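Local coordinates for protein alpha-galactosidase (Thermus thermophilus, PDB 6LCJ) that probably hydrolyses terminal alpha-galactosidic linkages, as an alpha-galactosidase of glycoside hydrolase family 36 that assembles as a hexamer, at residues A235-T240 with R321-R326; G265-R270 with L303-A308; H389-M394 with Y464-G469; Q421-H426 with E471-A476. One frame throughout, in Å; residues are numbered along the deposited sequence.

Overall arrangement
Contacts 1 and 2 lie at the barrel, where chain following strands 229-234 and 298-303 meets a small antiparallel sheet and helix 317-331. Their centres are about 12 Å apart, and Leu-238 of contact 1 packs on Trp-268, Phe-305 and Ala-308 of contact 2. Contact 2 lies just past the end of strand 298-303, on the side of the barrel where the active site of such enzymes is expected. Contacts 3 and 4 join the barrel's C-terminal part to the antiparallel sheet 458-474. Their centres are about 8 Å apart, and strands 465-468 and 471-474 pair by backbone bonds. The two groups sit on opposite sides of the chain's centre, with centres about 29 to 34 Å apart.

Contact 1 of 4, residues A235-T240 with R321-R326; sequences APFLVT and RKAMAR
The first torsions of Phe-237 (chi1 -60°) and Met-324 put each CG beside its backbone N, and the two side chains then come together from opposite directions. In Phe-237 this sends the ring across the gap to helix 317-331. The chain of Met-324 leaves the helix to one side, then bends at its second torsion (chi2 -48°) and again at the third. The bends turn the methyl CE back toward the CE2 and CZ side of the ring. The modelled carbon spacing there is too short to be real, so the exact fit of the methyl is doubtful.

Ala-323, the residue before Met-324, adds a small apolar surface: its CB lies 4.2 Å from Phe-237 CZ. Both groups approach the ring obliquely. No hydrogen bond crosses between the segments, and the touching residues are all buried. Phe-237 sits in a type I turn, in which Leu-238 N bonds to Ala-235 O at 3.2 Å.

The turn follows barrel strand 229-234 and leads into strand 238-240, and the backbone of Phe-237 bonds to that of Leu-275. Helix 280-296 completes the apolar cluster: Ala-286 touches Phe-237 and Val-283 touches Ala-323. The contact thus ties the end of a barrel strand to two neighbouring helices, 280-296 and 317-331, of the outer layer.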
# COMPACT_ATOMS: atom_id res chain seq x y z
N ALA E 235 -43.43 2.04 0.78
CA ALA E 235 -42.08 2.36 1.28
C ALA E 235 -41.95 3.87 1.20
O ALA E 235 -41.28 4.40 0.30
CB ALA E 235 -40.99 1.66 0.47
N PRO E 236 -42.58 4.61 2.12
CA PRO E 236 -42.88 6.02 1.86
C PRO E 236 -41.66 6.94 1.74
O PRO E 236 -41.74 7.94 1.02
CB PRO E 236 -43.77 6.42 3.05
CG PRO E 236 -43.52 5.38 4.09
CD PRO E 236 -43.18 4.12 3.38
N PHE E 237 -40.54 6.64 2.40
CA PHE E 237 -39.38 7.52 2.38
C PHE E 237 -38.26 7.02 1.48
O PHE E 237 -37.11 7.48 1.60
CB PHE E 237 -38.85 7.74 3.79
CG PHE E 237 -39.84 8.36 4.70
CD1 PHE E 237 -39.99 9.73 4.74
CD2 PHE E 237 -40.64 7.57 5.51
CE1 PHE E 237 -40.92 10.31 5.60
CE2 PHE E 237 -41.55 8.13 6.34
CZ PHE E 237 -41.70 9.49 6.40
N LEU E 238 -38.56 6.12 0.55
CA LEU E 238 -37.58 5.50 -0.31
C LEU E 238 -37.81 5.94 -1.74
O LEU E 238 -38.95 6.04 -2.19
CB LEU E 238 -37.65 3.98 -0.20
CG LEU E 238 -36.38 3.16 -0.35
CD1 LEU E 238 -35.45 3.43 0.79
CD2 LEU E 238 -36.76 1.71 -0.39
N VAL E 239 -36.72 6.16 -2.47
CA VAL E 239 -36.81 6.66 -3.83
C VAL E 239 -35.56 6.20 -4.58
O VAL E 239 -34.53 5.91 -3.97
CB VAL E 239 -36.96 8.20 -3.79
CG1 VAL E 239 -35.63 8.87 -3.46
CG2 VAL E 239 -37.52 8.72 -5.06
N THR E 240 -35.66 6.08 -5.90
CA THR E 240 -34.50 5.76 -6.72
C THR E 240 -34.20 6.92 -7.67
O THR E 240 -34.98 7.86 -7.82
CB THR E 240 -34.72 4.47 -7.53
OG1 THR E 240 -35.86 4.62 -8.38
CG2 THR E 240 -34.92 3.29 -6.62
N ARG E 321 -38.91 9.63 14.71
CA ARG E 321 -40.06 9.51 15.59
C ARG E 321 -41.09 10.61 15.32
O ARG E 321 -42.29 10.34 15.34
CB ARG E 321 -39.59 9.54 17.04
CG ARG E 321 -40.70 9.46 18.03
CD ARG E 321 -40.88 8.05 18.50
NE ARG E 321 -41.89 7.95 19.55
CZ ARG E 321 -42.41 6.80 19.95
NH1 ARG E 321 -42.02 5.66 19.39
NH2 ARG E 321 -43.33 6.77 20.90
N LYS E 322 -40.63 11.84 15.06
CA LYS E 322 -41.55 12.92 14.73
C LYS E 322 -42.25 12.68 13.40
O LYS E 322 -43.45 12.94 13.27
CB LYS E 322 -40.82 14.26 14.72
CG LYS E 322 -40.39 14.73 16.10
CD LYS E 322 -39.50 15.98 16.02
CE LYS E 322 -38.39 15.99 17.09
NZ LYS E 322 -37.05 16.30 16.48
N ALA E 323 -41.52 12.17 12.40
CA ALA E 323 -42.16 11.85 11.13
C ALA E 323 -43.21 10.75 11.30
O ALA E 323 -44.32 10.85 10.77
CB ALA E 323 -41.11 11.42 10.10
N MET E 324 -42.86 9.68 12.02
CA MET E 324 -43.81 8.59 12.22
C MET E 324 -44.99 9.01 13.07
O MET E 324 -46.11 8.52 12.87
CB MET E 324 -43.11 7.38 12.84
CG MET E 324 -42.10 6.69 11.94
SD MET E 324 -42.74 6.36 10.28
CE MET E 324 -41.92 7.67 9.45
N ALA E 325 -44.77 9.89 14.06
CA ALA E 325 -45.88 10.39 14.86
C ALA E 325 -46.91 11.11 14.00
O ALA E 325 -48.11 11.03 14.27
CB ALA E 325 -45.35 11.31 15.95
N ARG E 326 -46.47 11.80 12.96
CA ARG E 326 -47.41 12.45 12.07
C ARG E 326 -48.15 11.42 11.24
O ARG E 326 -49.36 11.55 11.01
CB ARG E 326 -46.67 13.47 11.19
CG ARG E 326 -47.48 14.04 10.03
CD ARG E 326 -48.59 15.04 10.47
NE ARG E 326 -49.60 15.22 9.41
CZ ARG E 326 -50.89 14.93 9.54
NH1 ARG E 326 -51.36 14.45 10.69
NH2 ARG E 326 -51.71 15.10 8.51

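Contact 2 of 4, residues G265-R270 with L303-A308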
# COMPACT_ATOMS: atom_id res chain seq x y z
N GLY E 265 -29.12 2.05 0.33
CA GLY E 265 -29.01 0.64 0.02
C GLY E 265 -29.17 0.28 -1.45
O GLY E 265 -29.06 1.12 -2.33
N PHE E 266 -29.42 -1.00 -1.71
CA PHE E 266 -29.48 -1.54 -3.06
C PHE E 266 -30.55 -2.61 -3.12
O PHE E 266 -30.45 -3.63 -2.44
CB PHE E 266 -28.12 -2.11 -3.47
CG PHE E 266 -28.01 -2.37 -4.94
CD1 PHE E 266 -28.45 -3.57 -5.48
CD2 PHE E 266 -27.47 -1.41 -5.78
CE1 PHE E 266 -28.35 -3.81 -6.84
CE2 PHE E 266 -27.37 -1.64 -7.15
CZ PHE E 266 -27.80 -2.83 -7.68
N ASN E 267 -31.57 -2.37 -3.94
CA ASN E 267 -32.70 -3.28 -4.03
C ASN E 267 -33.39 -3.03 -5.36
O ASN E 267 -33.21 -1.98 -5.98
CB ASN E 267 -33.67 -3.08 -2.85
CG ASN E 267 -34.52 -4.31 -2.58
OD1 ASN E 267 -34.05 -5.44 -2.70
ND2 ASN E 267 -35.78 -4.09 -2.22
N TRP E 268 -34.19 -4.01 -5.79
CA TRP E 268 -34.81 -3.98 -7.13
C TRP E 268 -33.77 -3.65 -8.21
O TRP E 268 -34.06 -2.96 -9.18
CB TRP E 268 -35.98 -2.99 -7.18
CG TRP E 268 -36.99 -3.12 -6.08
CD1 TRP E 268 -38.03 -4.00 -6.04
CD2 TRP E 268 -37.06 -2.34 -4.89
NE1 TRP E 268 -38.76 -3.81 -4.88
CE2 TRP E 268 -38.18 -2.80 -4.16
CE3 TRP E 268 -36.30 -1.29 -4.36
CZ2 TRP E 268 -38.54 -2.26 -2.92
CZ3 TRP E 268 -36.66 -0.76 -3.14
CH2 TRP E 268 -37.77 -1.24 -2.43
N GLY E 269 -32.55 -4.12 -8.02
CA GLY E 269 -31.50 -3.91 -9.00
C GLY E 269 -30.93 -2.51 -9.11
O GLY E 269 -30.17 -2.25 -10.05
N ARG E 270 -31.24 -1.60 -8.19
CA ARG E 270 -30.77 -0.23 -8.33
C ARG E 270 -30.41 0.38 -6.98
O ARG E 270 -30.91 -0.06 -5.93
CB ARG E 270 -31.84 0.64 -9.01
CG ARG E 270 -33.21 0.40 -8.47
CD ARG E 270 -34.21 1.17 -9.28
NE ARG E 270 -33.90 1.08 -10.70
CZ ARG E 270 -34.70 0.49 -11.58
NH1 ARG E 270 -35.84 -0.05 -11.17
NH2 ARG E 270 -34.35 0.45 -12.86
N LEU E 303 -46.02 -0.36 6.20
CA LEU E 303 -45.08 0.71 5.92
C LEU E 303 -43.70 0.11 6.02
O LEU E 303 -43.30 -0.38 7.09
CB LEU E 303 -45.28 1.87 6.90
CG LEU E 303 -46.72 2.38 6.93
CD1 LEU E 303 -46.89 3.56 7.91
CD2 LEU E 303 -47.16 2.78 5.52
N ASP E 304 -42.97 0.11 4.92
CA ASP E 304 -41.77 -0.69 4.77
C ASP E 304 -40.57 0.22 4.57
O ASP E 304 -40.71 1.40 4.22
CB ASP E 304 -41.91 -1.65 3.60
CG ASP E 304 -41.09 -2.93 3.78
OD1 ASP E 304 -40.19 -3.00 4.66
OD2 ASP E 304 -41.38 -3.88 3.01
N PHE E 305 -39.38 -0.36 4.77
CA PHE E 305 -38.11 0.33 4.58
C PHE E 305 -38.06 1.60 5.40
O PHE E 305 -37.52 2.61 4.96
CB PHE E 305 -37.86 0.64 3.10
CG PHE E 305 -37.60 -0.57 2.26
CD1 PHE E 305 -38.64 -1.39 1.86
CD2 PHE E 305 -36.31 -0.89 1.88
CE1 PHE E 305 -38.40 -2.52 1.08
CE2 PHE E 305 -36.05 -2.02 1.10
CZ PHE E 305 -37.10 -2.84 0.70
N LEU E 306 -38.65 1.57 6.60
CA LEU E 306 -38.75 2.75 7.43
C LEU E 306 -37.41 3.18 8.02
O LEU E 306 -37.31 4.29 8.55
CB LEU E 306 -39.75 2.50 8.56
CG LEU E 306 -41.24 2.35 8.19
CD1 LEU E 306 -42.05 2.08 9.45
CD2 LEU E 306 -41.74 3.58 7.50
N TYR E 307 -36.37 2.33 7.94
CA TYR E 307 -35.02 2.79 8.26
C TYR E 307 -34.62 4.01 7.42
O TYR E 307 -33.80 4.82 7.86
CB TYR E 307 -34.01 1.65 8.06
CG TYR E 307 -33.71 1.39 6.59
CD1 TYR E 307 -32.72 2.09 5.92
CD2 TYR E 307 -34.46 0.48 5.87
CE1 TYR E 307 -32.48 1.88 4.59
CE2 TYR E 307 -34.22 0.26 4.53
CZ TYR E 307 -33.23 0.97 3.90
OH TYR E 307 -33.01 0.75 2.57
N ALA E 308 -35.16 4.14 6.20
CA ALA E 308 -34.77 5.27 5.37
C ALA E 308 -35.08 6.60 6.04
O ALA E 308 -34.35 7.58 5.84
CB ALA E 308 -35.46 5.18 4.01
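Phe-305 is the residue of 303-308 that meets Asn-267 and Trp-268, and the chain leads up to it from the end of a barrel strand. Leu-303 closes strand 298-303 and is bonded through its backbone to Leu-337 and Cys-339. Asp-304 comes next, with OD2 bonded to Trp-233 NE1. Asp-304 OD1 accepts from Phe-305 N at 2.8 Å, on the anti side but tilted out of the carboxylate plane.

Phe-305 then points at the hairpin of 265-270. Its CG stands anti to the carbonyl carbon (chi1 -69°), and the ring tip CZ does most of the touching. Over one face of this ring lies Trp-268 CH2, offset toward the rim, 3.6 Å from Phe-305 CZ. The two aromatic planes are inclined by 36°. The Asn-267 side chain crosses that of Phe-305 at about a right angle, with Asn-267 ND2 3.4 Å from Phe-305 CZ. The same amide nitrogen lies over the centre of the indole of Trp-268, 3.2 Å above its plane. The indole NE1 is bonded to Asp-197 OD2. Trp-53 meets the Phe-305 ring edge to face.

Past Leu-306, Tyr-307 OH lies at the in-plane edge of the Phe-305 ring; its hydrogen bond is with Ala-264 O. Ala-308 N closes the short 3-10 turn on Phe-305 O at 3.1 Å. Aromatic residues gathered beyond the C-terminal end of the fourth strand of a TIM barrel are consistent with the sugar-binding pocket of family 36 glycosidases, whose nucleophile is carried at that strand end.

Contact 3 of 4, residues H389-M394 with Y464-G469; sequences HRLWLM and YRFRVG
His-389, which meets Tyr-464 across the contact, is held at both ends: its carbonyl O takes the indole N-H of Trp-392, with NE1 at 2.8 Å, while its ring reaches the other segment. The indole nitrogen stands above the carbonyl plane. The contact joins the C-terminal part of the TIM barrel to the small antiparallel sheet that follows it, through strand 465-468.

The imidazole is bonded on two sides. ND1 is paired with Arg-385 O in the preceding helix 380-388. His-389 NE2 is 3.1 Å from Tyr-464 OH, and either could be the donor in this bent bond (139°). Seen from the phenol, NE2 lies at the ring edge, in its plane. The imidazole itself is tilted, and the two ring planes are 58° apart. The first torsion of Tyr-464 (chi1 -50°) places its CG beside the backbone N and swings the hydroxyl across to His-389. Ala-56 touches His-389 and Trp-58 touches Tyr-464, so strand 56-59 of the N-terminal part also borders the contact.

A second, apolar meeting lies two residues further along each segment. Leu-391 and Phe-466 point at each other from opposite directions. Phe-427 of helix 415-428 borders both, and meets the Phe-466 ring edge to face. The leucine uses one branch, approaching the ring tip obliquely: Leu-391 CD1 is 3.7 Å from Phe-466 CZ and 4.1 Å from its CE2.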
# COMPACT_ATOMS: atom_id res chain seq x y z
N HIS E 389 -35.04 -13.45 19.46
CA HIS E 389 -34.40 -12.59 20.45
C HIS E 389 -35.11 -11.26 20.61
O HIS E 389 -34.58 -10.36 21.28
CB HIS E 389 -32.93 -12.34 20.09
CG HIS E 389 -32.11 -13.58 20.07
ND1 HIS E 389 -32.08 -14.45 19.00
CD2 HIS E 389 -31.29 -14.12 21.01
CE1 HIS E 389 -31.27 -15.46 19.27
NE2 HIS E 389 -30.78 -15.28 20.49
N ARG E 390 -36.29 -11.11 20.02
CA ARG E 390 -37.06 -9.89 20.18
C ARG E 390 -38.47 -10.15 20.69
O ARG E 390 -39.31 -9.25 20.64
CB ARG E 390 -37.09 -9.12 18.85
CG ARG E 390 -35.78 -8.42 18.55
CD ARG E 390 -35.77 -7.81 17.16
NE ARG E 390 -34.69 -6.84 17.00
CZ ARG E 390 -34.12 -6.56 15.84
NH1 ARG E 390 -34.54 -7.17 14.74
NH2 ARG E 390 -33.14 -5.66 15.76
N LEU E 391 -38.74 -11.35 21.21
CA LEU E 391 -40.09 -11.68 21.64
C LEU E 391 -40.51 -10.91 22.89
O LEU E 391 -41.71 -10.70 23.09
CB LEU E 391 -40.23 -13.18 21.86
CG LEU E 391 -40.12 -14.03 20.59
CD1 LEU E 391 -40.08 -15.49 20.92
CD2 LEU E 391 -41.28 -13.73 19.66
N TRP E 392 -39.54 -10.43 23.69
CA TRP E 392 -39.84 -9.58 24.84
C TRP E 392 -40.59 -8.31 24.45
O TRP E 392 -41.19 -7.68 25.32
CB TRP E 392 -38.55 -9.22 25.60
CG TRP E 392 -37.43 -8.76 24.72
CD1 TRP E 392 -36.59 -9.55 23.99
CD2 TRP E 392 -37.02 -7.41 24.46
NE1 TRP E 392 -35.69 -8.78 23.29
CE2 TRP E 392 -35.93 -7.46 23.57
CE3 TRP E 392 -37.47 -6.16 24.90
CZ2 TRP E 392 -35.29 -6.32 23.11
CZ3 TRP E 392 -36.84 -5.04 24.45
CH2 TRP E 392 -35.76 -5.11 23.56
N LEU E 393 -40.58 -7.93 23.18
CA LEU E 393 -41.35 -6.77 22.75
C LEU E 393 -42.85 -7.04 22.65
O LEU E 393 -43.59 -6.12 22.28
CB LEU E 393 -40.85 -6.27 21.40
CG LEU E 393 -39.46 -5.68 21.59
CD1 LEU E 393 -38.79 -5.55 20.24
CD2 LEU E 393 -39.55 -4.35 22.32
N MET E 394 -43.31 -8.26 22.95
CA MET E 394 -44.74 -8.54 22.93
C MET E 394 -45.48 -7.76 24.01
O MET E 394 -46.70 -7.66 23.97
CB MET E 394 -44.99 -10.03 23.12
CG MET E 394 -44.77 -10.85 21.85
SD MET E 394 -44.88 -12.59 22.27
CE MET E 394 -46.64 -12.73 22.67
N TYR E 464 -34.88 -20.99 24.05
CA TYR E 464 -35.10 -21.57 22.73
C TYR E 464 -36.04 -22.76 22.77
O TYR E 464 -36.12 -23.52 21.80
CB TYR E 464 -33.76 -21.95 22.10
CG TYR E 464 -32.79 -20.80 22.18
CD1 TYR E 464 -33.04 -19.61 21.51
CD2 TYR E 464 -31.66 -20.88 22.98
CE1 TYR E 464 -32.18 -18.53 21.60
CE2 TYR E 464 -30.78 -19.81 23.08
CZ TYR E 464 -31.04 -18.63 22.39
OH TYR E 464 -30.17 -17.57 22.49
N ARG E 465 -36.76 -22.93 23.87
CA ARG E 465 -37.66 -24.06 24.03
C ARG E 465 -39.05 -23.54 24.33
O ARG E 465 -39.25 -22.81 25.30
CB ARG E 465 -37.18 -24.99 25.14
CG ARG E 465 -35.66 -25.22 25.16
CD ARG E 465 -35.31 -26.63 25.61
NE ARG E 465 -36.34 -27.24 26.44
CZ ARG E 465 -36.56 -26.93 27.72
NH1 ARG E 465 -35.81 -26.01 28.32
NH2 ARG E 465 -37.54 -27.54 28.39
N PHE E 466 -40.00 -23.92 23.49
CA PHE E 466 -41.40 -23.58 23.72
C PHE E 466 -42.19 -24.87 23.83
O PHE E 466 -41.76 -25.94 23.38
CB PHE E 466 -41.95 -22.71 22.59
CG PHE E 466 -41.21 -21.41 22.42
CD1 PHE E 466 -39.92 -21.40 21.91
CD2 PHE E 466 -41.80 -20.22 22.77
CE1 PHE E 466 -39.23 -20.22 21.77
CE2 PHE E 466 -41.11 -19.03 22.62
CZ PHE E 466 -39.82 -19.03 22.12
N ARG E 467 -43.34 -24.77 24.47
CA ARG E 467 -44.33 -25.83 24.46
C ARG E 467 -45.54 -25.29 23.73
O ARG E 467 -46.22 -24.39 24.23
CB ARG E 467 -44.67 -26.29 25.87
CG ARG E 467 -45.05 -27.77 25.92
CD ARG E 467 -44.85 -28.37 27.31
NE ARG E 467 -46.05 -28.28 28.13
CZ ARG E 467 -47.18 -28.96 27.90
NH1 ARG E 467 -47.27 -29.78 26.86
NH2 ARG E 467 -48.22 -28.81 28.71
N VAL E 468 -45.78 -25.81 22.53
CA VAL E 468 -46.88 -25.40 21.67
C VAL E 468 -47.94 -26.48 21.74
O VAL E 468 -47.68 -27.64 21.36
CB VAL E 468 -46.42 -25.17 20.22
CG1 VAL E 468 -47.55 -24.59 19.37
CG2 VAL E 468 -45.20 -24.26 20.18
N GLY E 469 -49.13 -26.12 22.22
CA GLY E 469 -50.10 -27.10 22.66
C GLY E 469 -49.44 -28.10 23.59
O GLY E 469 -48.89 -27.72 24.63

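Contact 4 of 4, residues Q421-H426 with E471-A476; sequences QEALAH and EEVDYA
The ring of Tyr-475 is met obliquely by Leu-424, whose CD2 lies 3.9 Å from Tyr-475 CZ. The ring of Phe-466 meets the phenol from the neighbouring strand, with the planes about 80° apart. The carboxylate of Asp-474 is the other flat group. Asp-474 OD1 is met from above the carboxylate plane by Ala-476 N at 3.2 Å, which makes an Asx turn at the end of strand 471-474.

The side chains of Leu-424 and Tyr-475 run antiparallel, one alongside the other. The isobutyl end therefore runs beside the hydroxyl end of the phenol, with Leu-424 CD2 3.5 Å from Tyr-475 OH. Ala-423 CB comes up to the same oxygen, 3.3 Å from Tyr-475 OH. The hydroxyl thus rests against two aliphatic groups of the helix. Its polar need is met by Leu-420 O, one turn back along helix 415-428. With chi1 at -69°, the ring of Tyr-475 is aimed at that helix.

Val-473 adds a looser apolar touch, its CG2 4.4 Å from Ala-423 CB. No hydrogen bond joins the two segments themselves, and all four touching residues are buried.

Leu-388 and Leu-384 of helix 380-388 close over Tyr-475 and Leu-424 respectively. Val-468 of strand 465-468 packs on both Ala-423 and Val-473. Helix 415-428, which precedes the last barrel strand, 431-433, is thus laid against the edge strand 471-474 and its neighbour in the C-terminal sheet.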
# COMPACT_ATOMS: atom_id res chain seq x y z
N GLN E 421 -41.57 -21.96 12.22
CA GLN E 421 -42.20 -20.69 11.93
C GLN E 421 -43.64 -20.66 12.43
O GLN E 421 -44.07 -19.69 13.05
CB GLN E 421 -42.10 -20.41 10.42
CG GLN E 421 -42.66 -19.07 9.92
CD GLN E 421 -41.97 -17.86 10.52
OE1 GLN E 421 -40.99 -17.98 11.26
NE2 GLN E 421 -42.47 -16.66 10.18
N GLU E 422 -44.39 -21.73 12.18
CA GLU E 422 -45.78 -21.76 12.64
C GLU E 422 -45.88 -21.58 14.16
O GLU E 422 -46.78 -20.89 14.65
CB GLU E 422 -46.43 -23.07 12.21
CG GLU E 422 -47.92 -23.07 12.36
CD GLU E 422 -48.48 -24.47 12.35
OE1 GLU E 422 -48.70 -25.00 11.24
OE2 GLU E 422 -48.70 -25.04 13.44
N ALA E 423 -44.95 -22.19 14.91
CA ALA E 423 -45.00 -22.10 16.37
C ALA E 423 -44.80 -20.66 16.85
O ALA E 423 -45.44 -20.23 17.82
CB ALA E 423 -43.95 -23.02 16.98
N LEU E 424 -43.92 -19.90 16.19
CA LEU E 424 -43.72 -18.50 16.58
C LEU E 424 -44.94 -17.64 16.27
O LEU E 424 -45.21 -16.68 17.00
CB LEU E 424 -42.48 -17.93 15.90
CG LEU E 424 -41.13 -18.38 16.46
CD1 LEU E 424 -40.05 -17.42 16.04
CD2 LEU E 424 -41.16 -18.51 17.97
N ALA E 425 -45.70 -17.95 15.21
CA ALA E 425 -46.98 -17.27 15.00
C ALA E 425 -47.96 -17.56 16.13
O ALA E 425 -48.67 -16.66 16.60
CB ALA E 425 -47.58 -17.67 13.65
N HIS E 426 -48.04 -18.81 16.58
CA HIS E 426 -48.90 -19.12 17.71
C HIS E 426 -48.45 -18.36 18.95
O HIS E 426 -49.27 -17.78 19.66
CB HIS E 426 -48.91 -20.62 17.99
CG HIS E 426 -49.72 -21.42 17.02
ND1 HIS E 426 -51.03 -21.11 16.71
CD2 HIS E 426 -49.42 -22.53 16.31
CE1 HIS E 426 -51.50 -21.99 15.85
NE2 HIS E 426 -50.54 -22.86 15.59
N GLU E 471 -46.90 -30.17 22.48
CA GLU E 471 -45.64 -30.53 21.83
C GLU E 471 -44.55 -29.54 22.19
O GLU E 471 -44.78 -28.32 22.20
CB GLU E 471 -45.83 -30.59 20.30
CG GLU E 471 -44.55 -30.70 19.48
CD GLU E 471 -44.76 -30.34 18.00
OE1 GLU E 471 -45.89 -29.97 17.61
OE2 GLU E 471 -43.79 -30.44 17.22
N GLU E 472 -43.35 -30.04 22.47
CA GLU E 472 -42.21 -29.19 22.78
C GLU E 472 -41.38 -28.92 21.52
O GLU E 472 -41.00 -29.86 20.81
CB GLU E 472 -41.34 -29.84 23.86
CG GLU E 472 -39.91 -29.33 23.88
CD GLU E 472 -39.23 -29.57 25.22
OE1 GLU E 472 -39.93 -29.96 26.19
OE2 GLU E 472 -38.00 -29.35 25.31
N VAL E 473 -41.09 -27.65 21.26
CA VAL E 473 -40.34 -27.21 20.09
C VAL E 473 -39.01 -26.63 20.55
O VAL E 473 -38.97 -25.72 21.38
CB VAL E 473 -41.12 -26.18 19.26
CG1 VAL E 473 -40.50 -25.99 17.88
CG2 VAL E 473 -42.59 -26.58 19.15
N ASP E 474 -37.92 -27.14 19.98
CA ASP E 474 -36.56 -26.76 20.36
C ASP E 474 -35.92 -25.99 19.20
O ASP E 474 -35.87 -26.49 18.07
CB ASP E 474 -35.73 -27.99 20.72
CG ASP E 474 -34.38 -27.65 21.33
OD1 ASP E 474 -34.12 -26.47 21.62
OD2 ASP E 474 -33.56 -28.58 21.52
N TYR E 475 -35.44 -24.78 19.48
CA TYR E 475 -34.83 -23.94 18.46
C TYR E 475 -33.31 -23.84 18.58
O TYR E 475 -32.67 -23.36 17.64
CB TYR E 475 -35.40 -22.51 18.51
CG TYR E 475 -36.84 -22.36 18.08
CD1 TYR E 475 -37.87 -22.57 19.00
CD2 TYR E 475 -37.18 -21.96 16.79
CE1 TYR E 475 -39.18 -22.42 18.64
CE2 TYR E 475 -38.50 -21.80 16.42
CZ TYR E 475 -39.51 -22.03 17.36
OH TYR E 475 -40.83 -21.89 17.03
N ALA E 476 -32.73 -24.25 19.71
CA ALA E 476 -31.30 -24.03 19.94
C ALA E 476 -30.40 -24.55 18.82
O ALA E 476 -29.42 -23.84 18.49
CB ALA E 476 -30.89 -24.63 21.29